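Local coordinates for protein tyrosinase (Aspergillus oryzae, PDB 6JU8) that probably oxidises L-tyrosine and L-dopa to L-dopaquinone with molecular oxygen at a dinuclear copper centre, at residues Y114-I126 with D137-Y149. The protein carries 1 engineered substitution. Sequence-based numbering, arbitrary orientation.
Sequences YEQVIYEAMLDFI and DWENEAKQWRLPY
An antiparallel helix pair within the common central domain of tyrosinase brings M122 and I126 against A142: the axes of helix segments 114-126 and 137-144 run at 177° to each other, 10.0 Å apart at closest approach. A142 is the knob of a knobs-into-holes contact, its methyl lodged among Y119, M122, L123 and I126, with A142 CB 3.9 Å from I126 CD1. The Y119 ring presents its edge to the backbone there, Y119 CD1 lying 3.4 Å from A142 O. W145, the first residue after helix 135-144 to depart from helical geometry, turns its indole against helix 103-129. Extended beyond CG, the M122 chain sets its methyl over one indole face, a CH-pi contact with M122 CE 3.6 Å from the centroid of the W145 five-membered ring; the sulfur lies obliquely, making a Met-aromatic contact. I118 CG2 reaches W145 CH2 at 3.5 Å, while F46 also meets this indole. Beyond the end of helix 135-144, E115 of helix 103-129 binds the loop. With CG anti to the backbone N (chi1 178°), its extended chain delivers the anti lone pair of E115 OE1 to L147 N, 2.8 Å away and nearly straight at 171°. The same oxygen is in a salt bridge with R23, which would probably stabilise the carboxylate's negative charge. L147 CD1 then packs 4.0 Å from Y114 CE2, and L147 also touches C377 on helix 371-389, which carries the copper ligand H376.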
ATOM      1  N   TYR A 114      -6.215  26.627   0.785  1.00  9.74           N
ATOM      2  CA  TYR A 114      -6.458  25.356   0.088  1.00  9.97           C
ATOM      3  C   TYR A 114      -7.953  25.175  -0.164  1.00  9.36           C
ATOM      4  O   TYR A 114      -8.363  24.833  -1.270  1.00 10.78           O
ATOM      5  CB  TYR A 114      -5.948  24.230   0.949  1.00 10.15           C
ATOM      6  CG  TYR A 114      -5.908  22.823   0.422  1.00 10.18           C
ATOM      7  CD1 TYR A 114      -5.111  22.451  -0.646  1.00 10.58           C
ATOM      8  CD2 TYR A 114      -6.656  21.829   1.059  1.00  9.37           C
ATOM      9  CE1 TYR A 114      -5.061  21.146  -1.114  1.00 10.94           C
ATOM     10  CE2 TYR A 114      -6.594  20.523   0.617  1.00  9.52           C
ATOM     11  CZ  TYR A 114      -5.808  20.186  -0.463  1.00 10.56           C
ATOM     12  OH  TYR A 114      -5.751  18.878  -0.870  1.00 10.34           O
ATOM     13  N   GLU A 115      -8.732  25.401   0.891  1.00  9.71           N
ATOM     14  CA  GLU A 115     -10.189  25.291   0.772  1.00 10.38           C
ATOM     15  C   GLU A 115     -10.749  26.222  -0.297  1.00  9.98           C
ATOM     16  O   GLU A 115     -11.641  25.831  -1.072  1.00 11.50           O
ATOM     17  CB  GLU A 115     -10.817  25.606   2.130  1.00 10.67           C
ATOM     18  CG  GLU A 115     -12.331  25.578   2.195  1.00 11.23           C
ATOM     19  CD  GLU A 115     -12.797  25.880   3.610  1.00 11.24           C
ATOM     20  OE1 GLU A 115     -13.290  24.967   4.284  1.00 11.09           O
ATOM     21  OE2 GLU A 115     -12.617  27.040   4.054  1.00 12.29           O
ATOM     22  N   GLN A 116     -10.224  27.458  -0.336  1.00 10.37           N
ATOM     23  CA  GLN A 116     -10.751  28.430  -1.286  1.00 10.69           C
ATOM     24  C   GLN A 116     -10.405  28.020  -2.710  1.00 11.08           C
ATOM     25  O   GLN A 116     -11.223  28.140  -3.617  1.00 11.56           O
ATOM     26  CB  GLN A 116     -10.168  29.815  -0.973  1.00 11.67           C
ATOM     27  CG  GLN A 116     -10.711  30.920  -1.892  1.00 14.44           C
ATOM     28  CD  GLN A 116     -10.119  32.273  -1.554  1.00 13.66           C
ATOM     29  OE1 GLN A 116      -9.878  32.583  -0.391  1.00 14.41           O
ATOM     30  NE2 GLN A 116      -9.851  33.091  -2.561  1.00 16.35           N
ATOM     31  N   VAL A 117      -9.163  27.596  -2.931  1.00 11.42           N
ATOM     32  CA  VAL A 117      -8.737  27.163  -4.267  1.00 10.66           C
ATOM     33  C   VAL A 117      -9.579  25.994  -4.745  1.00  9.48           C
ATOM     34  O   VAL A 117      -9.995  25.922  -5.910  1.00 11.31           O
ATOM     35  CB  VAL A 117      -7.238  26.809  -4.270  1.00 11.51           C
ATOM     36  CG1 VAL A 117      -6.837  26.117  -5.562  1.00 11.58           C
ATOM     37  CG2 VAL A 117      -6.431  28.095  -4.045  1.00 11.84           C
ATOM     38  N   ILE A 118      -9.824  25.034  -3.843  1.00 10.18           N
ATOM     39  CA  ILE A 118     -10.701  23.917  -4.190  1.00 10.18           C
ATOM     40  C   ILE A 118     -12.106  24.351  -4.570  1.00 10.31           C
ATOM     41  O   ILE A 118     -12.625  23.923  -5.621  1.00 11.69           O
ATOM     42  CB  ILE A 118     -10.730  22.888  -3.036  1.00 10.85           C
ATOM     43  CG1 ILE A 118      -9.365  22.210  -2.866  1.00 11.41           C
ATOM     44  CG2 ILE A 118     -11.840  21.863  -3.298  1.00 13.41           C
ATOM     45  CD1 ILE A 118      -9.238  21.476  -1.542  1.00 11.88           C
ATOM     46  N   TYR A 119     -12.724  25.213  -3.777  1.00 11.01           N
ATOM     47  CA  TYR A 119     -14.046  25.742  -4.075  1.00 11.30           C
ATOM     48  C   TYR A 119     -14.062  26.413  -5.440  1.00 12.38           C
ATOM     49  O   TYR A 119     -14.969  26.200  -6.233  1.00 13.70           O
ATOM     50  CB  TYR A 119     -14.440  26.749  -2.992  1.00 12.38           C
ATOM     51  CG  TYR A 119     -15.676  27.570  -3.298  1.00 12.41           C
ATOM     52  CD1 TYR A 119     -16.953  27.052  -3.094  1.00 14.44           C
ATOM     53  CD2 TYR A 119     -15.560  28.888  -3.766  1.00 13.49           C
ATOM     54  CE1 TYR A 119     -18.098  27.822  -3.363  1.00 15.27           C
ATOM     55  CE2 TYR A 119     -16.687  29.638  -4.027  1.00 14.58           C
ATOM     56  CZ  TYR A 119     -17.943  29.107  -3.834  1.00 15.95           C
ATOM     57  OH  TYR A 119     -19.046  29.888  -4.098  1.00 19.95           O
ATOM     58  N   GLU A 120     -13.068  27.257  -5.724  1.00 12.35           N
ATOM     59  CA  GLU A 120     -13.026  27.901  -7.048  1.00 12.98           C
ATOM     60  C   GLU A 120     -12.932  26.897  -8.184  1.00 13.52           C
ATOM     61  O   GLU A 120     -13.598  27.081  -9.221  1.00 13.24           O
ATOM     62  CB  GLU A 120     -11.856  28.908  -7.065  1.00 14.45           C
ATOM     63  CG  GLU A 120     -12.170  30.100  -6.178  1.00 15.80           C
ATOM     64  CD  GLU A 120     -10.998  31.039  -5.953  1.00 16.97           C
ATOM     65  OE1 GLU A 120      -9.896  30.779  -6.468  1.00 23.30           O
ATOM     66  OE2 GLU A 120     -11.198  32.035  -5.230  1.00 16.56           O
ATOM     67  N   ALA A 121     -12.167  25.817  -7.989  1.00 12.44           N
ATOM     68  CA  ALA A 121     -12.103  24.770  -9.004  1.00 12.17           C
ATOM     69  C   ALA A 121     -13.435  24.037  -9.091  1.00 11.60           C
ATOM     70  O   ALA A 121     -13.857  23.580 -10.164  1.00 13.51           O
ATOM     71  CB  ALA A 121     -10.958  23.805  -8.710  1.00 12.75           C
ATOM     72  N   MET A 122     -14.161  23.908  -7.984  1.00 12.04           N
ATOM     73  CA  MET A 122     -15.485  23.267  -8.043  1.00 12.52           C
ATOM     74  C   MET A 122     -16.444  24.066  -8.906  1.00 13.18           C
ATOM     75  O   MET A 122     -17.192  23.533  -9.717  1.00 14.68           O
ATOM     76  CB  MET A 122     -16.109  23.172  -6.646  1.00 12.58           C
ATOM     77  CG  MET A 122     -15.444  22.152  -5.725  1.00 12.75           C
ATOM     78  SD  MET A 122     -16.289  22.153  -4.129  1.00 13.33           S
ATOM     79  CE  MET A 122     -15.523  20.704  -3.389  1.00 13.14           C
ATOM     80  N   LEU A 123     -16.423  25.386  -8.742  1.00 14.45           N
ATOM     81  CA  LEU A 123     -17.275  26.217  -9.592  1.00 13.27           C
ATOM     82  C   LEU A 123     -16.942  26.053 -11.061  1.00 14.73           C
ATOM     83  O   LEU A 123     -17.861  26.047 -11.891  1.00 15.68           O
ATOM     84  CB  LEU A 123     -17.112  27.679  -9.172  1.00 15.72           C
ATOM     85  CG  LEU A 123     -17.618  28.051  -7.782  1.00 16.63           C
ATOM     86  CD1 LEU A 123     -17.566  29.573  -7.614  1.00 19.59           C
ATOM     87  CD2 LEU A 123     -19.016  27.503  -7.538  1.00 19.56           C
ATOM     88  N   ASP A 124     -15.665  25.989 -11.428  1.00 14.83           N
ATOM     89  CA  ASP A 124     -15.272  25.774 -12.827  1.00 16.16           C
ATOM     90  C   ASP A 124     -15.745  24.406 -13.309  1.00 15.15           C
ATOM     91  O   ASP A 124     -16.217  24.262 -14.444  1.00 16.57           O
ATOM     92  CB  ASP A 124     -13.748  25.872 -12.989  1.00 17.87           C
ATOM     93  CG  ASP A 124     -13.187  27.252 -12.749  1.00 24.89           C
ATOM     94  OD1 ASP A 124     -13.748  28.219 -13.278  1.00 30.36           O
ATOM     95  OD2 ASP A 124     -12.175  27.411 -12.030  1.00 45.13           O
ATOM     96  N   PHE A 125     -15.616  23.375 -12.472  1.00 14.15           N
ATOM     97  CA  PHE A 125     -16.112  22.041 -12.831  1.00 14.46           C
ATOM     98  C   PHE A 125     -17.607  22.079 -13.130  1.00 13.21           C
ATOM     99  O   PHE A 125     -18.054  21.500 -14.129  1.00 16.55           O
ATOM    100  CB  PHE A 125     -15.831  21.046 -11.698  1.00 15.03           C
ATOM    101  CG  PHE A 125     -16.419  19.675 -11.980  1.00 15.17           C
ATOM    102  CD1 PHE A 125     -15.717  18.759 -12.744  1.00 16.24           C
ATOM    103  CD2 PHE A 125     -17.669  19.327 -11.489  1.00 16.86           C
ATOM    104  CE1 PHE A 125     -16.272  17.523 -13.038  1.00 16.79           C
ATOM    105  CE2 PHE A 125     -18.220  18.090 -11.777  1.00 17.57           C
ATOM    106  CZ  PHE A 125     -17.515  17.192 -12.556  1.00 18.06           C
ATOM    107  N   ILE A 126     -18.389  22.743 -12.296  1.00 14.75           N
ATOM    108  CA  ILE A 126     -19.845  22.818 -12.494  1.00 15.15           C
ATOM    109  C   ILE A 126     -20.154  23.570 -13.776  1.00 14.49           C
ATOM    110  O   ILE A 126     -20.991  23.111 -14.558  1.00 17.07           O
ATOM    111  CB  ILE A 126     -20.528  23.524 -11.292  1.00 13.96           C
ATOM    112  CG1 ILE A 126     -20.413  22.690 -10.025  1.00 14.96           C
ATOM    113  CG2 ILE A 126     -21.967  23.891 -11.627  1.00 14.60           C
ATOM    114  CD1 ILE A 126     -20.662  23.419  -8.727  1.00 17.18           C
ATOM    115  N   ASP A 137     -28.640  22.984  -8.148  1.00 25.77           N
ATOM    116  CA  ASP A 137     -28.372  21.929  -7.179  1.00 22.78           C
ATOM    117  C   ASP A 137     -26.870  21.726  -6.949  1.00 21.86           C
ATOM    118  O   ASP A 137     -26.441  21.650  -5.796  1.00 22.50           O
ATOM    119  CB  ASP A 137     -28.959  20.588  -7.617  1.00 26.88           C
ATOM    120  CG  ASP A 137     -30.456  20.449  -7.480  1.00 33.72           C
ATOM    121  OD1 ASP A 137     -31.087  21.270  -6.783  1.00 36.40           O
ATOM    122  OD2 ASP A 137     -31.006  19.491  -8.083  1.00 42.37           O
ATOM    123  N   TRP A 138     -26.076  21.634  -8.020  1.00 20.29           N
ATOM    124  CA  TRP A 138     -24.628  21.454  -7.881  1.00 17.90           C
ATOM    125  C   TRP A 138     -23.963  22.664  -7.245  1.00 16.41           C
ATOM    126  O   TRP A 138     -23.069  22.568  -6.390  1.00 17.77           O
ATOM    127  CB  TRP A 138     -23.986  21.100  -9.237  1.00 18.50           C
ATOM    128  CG  TRP A 138     -24.181  19.642  -9.565  1.00 17.25           C
ATOM    129  CD1 TRP A 138     -25.371  19.060  -9.909  1.00 19.20           C
ATOM    130  CD2 TRP A 138     -23.217  18.581  -9.576  1.00 17.42           C
ATOM    131  NE1 TRP A 138     -25.202  17.713 -10.137  1.00 20.20           N
ATOM    132  CE2 TRP A 138     -23.888  17.387  -9.938  1.00 19.50           C
ATOM    133  CE3 TRP A 138     -21.846  18.505  -9.320  1.00 16.16           C
ATOM    134  CZ2 TRP A 138     -23.247  16.155 -10.048  1.00 20.09           C
ATOM    135  CZ3 TRP A 138     -21.209  17.280  -9.427  1.00 20.00           C
ATOM    136  CH2 TRP A 138     -21.903  16.109  -9.791  1.00 20.47           C
ATOM    137  N   GLU A 139     -24.418  23.850  -7.645  1.00 19.10           N
ATOM    138  CA  GLU A 139     -23.879  25.083  -7.072  1.00 19.66           C
ATOM    139  C   GLU A 139     -24.188  25.160  -5.579  1.00 18.25           C
ATOM    140  O   GLU A 139     -23.310  25.545  -4.802  1.00 20.32           O
ATOM    141  CB  GLU A 139     -24.422  26.313  -7.820  1.00 22.03           C
ATOM    142  CG  GLU A 139     -23.857  26.481  -9.231  1.00 26.31           C
ATOM    143  CD  GLU A 139     -24.584  27.560 -10.006  1.00 30.15           C
ATOM    144  OE1 GLU A 139     -25.360  28.294  -9.351  1.00 50.76           O
ATOM    145  OE2 GLU A 139     -24.413  27.688 -11.242  1.00 29.57           O
ATOM    146  N   ASN A 140     -25.412  24.807  -5.191  1.00 19.30           N
ATOM    147  CA  ASN A 140     -25.807  24.774  -3.797  1.00 20.19           C
ATOM    148  C   ASN A 140     -24.877  23.883  -2.980  1.00 19.02           C
ATOM    149  O   ASN A 140     -24.470  24.206  -1.865  1.00 20.54           O
ATOM    150  CB  ASN A 140     -27.239  24.239  -3.669  1.00 27.29           C
ATOM    151  CG  ASN A 140     -27.650  24.203  -2.207  1.00 32.42           C
ATOM    152  OD1 ASN A 140     -27.942  25.259  -1.637  1.00 50.01           O
ATOM    153  ND2 ASN A 140     -27.664  23.019  -1.602  1.00 61.36           N
ATOM    154  N   GLU A 141     -24.550  22.712  -3.547  1.00 16.13           N
ATOM    155  CA  GLU A 141     -23.653  21.802  -2.820  1.00 15.88           C
ATOM    156  C   GLU A 141     -22.238  22.353  -2.734  1.00 15.35           C
ATOM    157  O   GLU A 141     -21.596  22.248  -1.684  1.00 17.07           O
ATOM    158  CB  GLU A 141     -23.664  20.430  -3.482  1.00 18.76           C
ATOM    159  CG  GLU A 141     -24.994  19.718  -3.372  1.00 21.38           C
ATOM    160  CD  GLU A 141     -25.262  19.027  -2.063  1.00 25.99           C
ATOM    161  OE1 GLU A 141     -24.357  18.858  -1.220  1.00 24.14           O
ATOM    162  OE2 GLU A 141     -26.418  18.611  -1.860  1.00 45.10           O
ATOM    163  N   ALA A 142     -21.707  22.969  -3.787  1.00 16.16           N
ATOM    164  CA  ALA A 142     -20.396  23.600  -3.669  1.00 15.46           C
ATOM    165  C   ALA A 142     -20.351  24.695  -2.621  1.00 14.83           C
ATOM    166  O   ALA A 142     -19.344  24.892  -1.928  1.00 16.53           O
ATOM    167  CB  ALA A 142     -19.989  24.222  -5.008  1.00 16.92           C
ATOM    168  N   LYS A 143     -21.418  25.469  -2.528  1.00 15.00           N
ATOM    169  CA  LYS A 143     -21.484  26.582  -1.581  1.00 15.24           C
ATOM    170  C   LYS A 143     -21.626  26.100  -0.149  1.00 15.57           C
ATOM    171  O   LYS A 143     -21.263  26.808   0.800  1.00 16.79           O
ATOM    172  CB  LYS A 143     -22.656  27.499  -1.955  1.00 17.01           C
ATOM    173  CG  LYS A 143     -22.369  28.300  -3.221  1.00 19.82           C
ATOM    174  CD  LYS A 143     -23.607  29.112  -3.614  1.00 29.00           C
ATOM    175  CE  LYS A 143     -23.367  29.794  -4.957  1.00 36.50           C
ATOM    176  NZ  LYS A 143     -24.557  30.605  -5.345  1.00 45.64           N
ATOM    177  N   GLN A 144     -22.138  24.884   0.025  1.00 15.65           N
ATOM    178  CA  GLN A 144     -22.256  24.316   1.365  1.00 16.17           C
ATOM    179  C   GLN A 144     -20.973  23.588   1.749  1.00 15.85           C
ATOM    180  O   GLN A 144     -20.657  23.437   2.928  1.00 16.80           O
ATOM    181  CB  GLN A 144     -23.429  23.350   1.442  1.00 21.44           C
ATOM    182  CG  GLN A 144     -24.738  23.923   1.953  1.00 29.59           C
ATOM    183  CD  GLN A 144     -24.600  24.630   3.293  1.00 30.89           C
ATOM    184  OE1 GLN A 144     -24.230  24.075   4.336  1.00 38.38           O
ATOM    185  NE2 GLN A 144     -24.917  25.909   3.267  1.00 27.48           N
ATOM    186  N   TRP A 145     -20.226  23.077   0.784  1.00 12.75           N
ATOM    187  CA  TRP A 145     -19.027  22.305   1.045  1.00 12.55           C
ATOM    188  C   TRP A 145     -17.961  23.109   1.772  1.00 10.73           C
ATOM    189  O   TRP A 145     -17.727  24.266   1.436  1.00 12.63           O
ATOM    190  CB  TRP A 145     -18.416  21.782  -0.254  1.00 13.39           C
ATOM    191  CG  TRP A 145     -17.158  21.008  -0.041  1.00 12.74           C
ATOM    192  CD1 TRP A 145     -17.069  19.664   0.228  1.00 12.04           C
ATOM    193  CD2 TRP A 145     -15.824  21.526  -0.080  1.00 12.02           C
ATOM    194  NE1 TRP A 145     -15.729  19.335   0.352  1.00 11.59           N
ATOM    195  CE2 TRP A 145     -14.957  20.445   0.171  1.00 11.82           C
ATOM    196  CE3 TRP A 145     -15.279  22.806  -0.308  1.00 12.36           C
ATOM    197  CZ2 TRP A 145     -13.572  20.615   0.194  1.00 12.13           C
ATOM    198  CZ3 TRP A 145     -13.910  22.968  -0.279  1.00 12.02           C
ATOM    199  CH2 TRP A 145     -13.074  21.867  -0.019  1.00 13.40           C
ATOM    200  N   ARG A 146     -17.304  22.457   2.728  1.00 11.24           N
ATOM    201  CA  ARG A 146     -16.127  23.047   3.360  1.00 10.37           C
ATOM    202  C   ARG A 146     -15.099  21.924   3.501  1.00 10.55           C
ATOM    203  O   ARG A 146     -15.459  20.731   3.418  1.00 11.06           O
ATOM    204  CB  ARG A 146     -16.462  23.652   4.724  1.00 11.45           C
ATOM    205  CG  ARG A 146     -17.359  24.894   4.631  1.00 11.94           C
ATOM    206  CD  ARG A 146     -16.603  26.021   3.949  1.00 11.62           C
ATOM    207  NE  ARG A 146     -17.302  27.316   3.896  1.00 11.98           N
ATOM    208  CZ  ARG A 146     -18.228  27.662   3.006  1.00 12.55           C
ATOM    209  NH1 ARG A 146     -18.626  26.779   2.088  1.00 12.97           N
ATOM    210  NH2 ARG A 146     -18.766  28.870   3.040  1.00 15.74           N
ATOM    211  N   LEU A 147     -13.844  22.277   3.706  1.00 10.01           N
ATOM    212  CA  LEU A 147     -12.828  21.215   3.754  1.00 10.58           C
ATOM    213  C   LEU A 147     -13.085  20.333   4.972  1.00  9.17           C
ATOM    214  O   LEU A 147     -13.094  20.818   6.103  1.00 10.33           O
ATOM    215  CB  LEU A 147     -11.433  21.849   3.879  1.00 10.33           C
ATOM    216  CG  LEU A 147     -10.271  20.842   3.890  1.00 10.69           C
ATOM    217  CD1 LEU A 147     -10.095  20.201   2.509  1.00 12.33           C
ATOM    218  CD2 LEU A 147      -8.979  21.498   4.356  1.00 11.73           C
ATOM    219  N   PRO A 148     -13.275  19.042   4.798  1.00  9.34           N
ATOM    220  CA  PRO A 148     -13.442  18.175   5.978  1.00 10.44           C
ATOM    221  C   PRO A 148     -12.185  18.059   6.824  1.00  9.50           C
ATOM    222  O   PRO A 148     -11.065  18.261   6.357  1.00 10.88           O
ATOM    223  CB  PRO A 148     -13.768  16.817   5.367  1.00 13.47           C
ATOM    224  CG  PRO A 148     -14.242  17.123   3.977  1.00 14.42           C
ATOM    225  CD  PRO A 148     -13.400  18.297   3.534  1.00 11.74           C
ATOM    226  N   TYR A 149     -12.395  17.705   8.102  1.00  9.25           N
ATOM    227  CA  TYR A 149     -11.272  17.487   9.017  1.00  8.97           C
ATOM    228  C   TYR A 149     -11.133  16.006   9.324  1.00  8.75           C
ATOM    229  O   TYR A 149     -12.123  15.262   9.386  1.00  9.55           O
ATOM    230  CB  TYR A 149     -11.388  18.337  10.298  1.00  9.78           C
ATOM    231  CG  TYR A 149     -12.542  17.966  11.198  1.00  8.67           C
ATOM    232  CD1 TYR A 149     -12.388  17.004  12.195  1.00  9.37           C
ATOM    233  CD2 TYR A 149     -13.775  18.592  11.055  1.00  8.91           C
ATOM    234  CE1 TYR A 149     -13.439  16.659  13.032  1.00 10.94           C
ATOM    235  CE2 TYR A 149     -14.846  18.250  11.880  1.00 10.03           C
ATOM    236  CZ  TYR A 149     -14.668  17.290  12.860  1.00 10.82           C
ATOM    237  OH  TYR A 149     -15.737  16.948  13.668  1.00 12.14           O
TER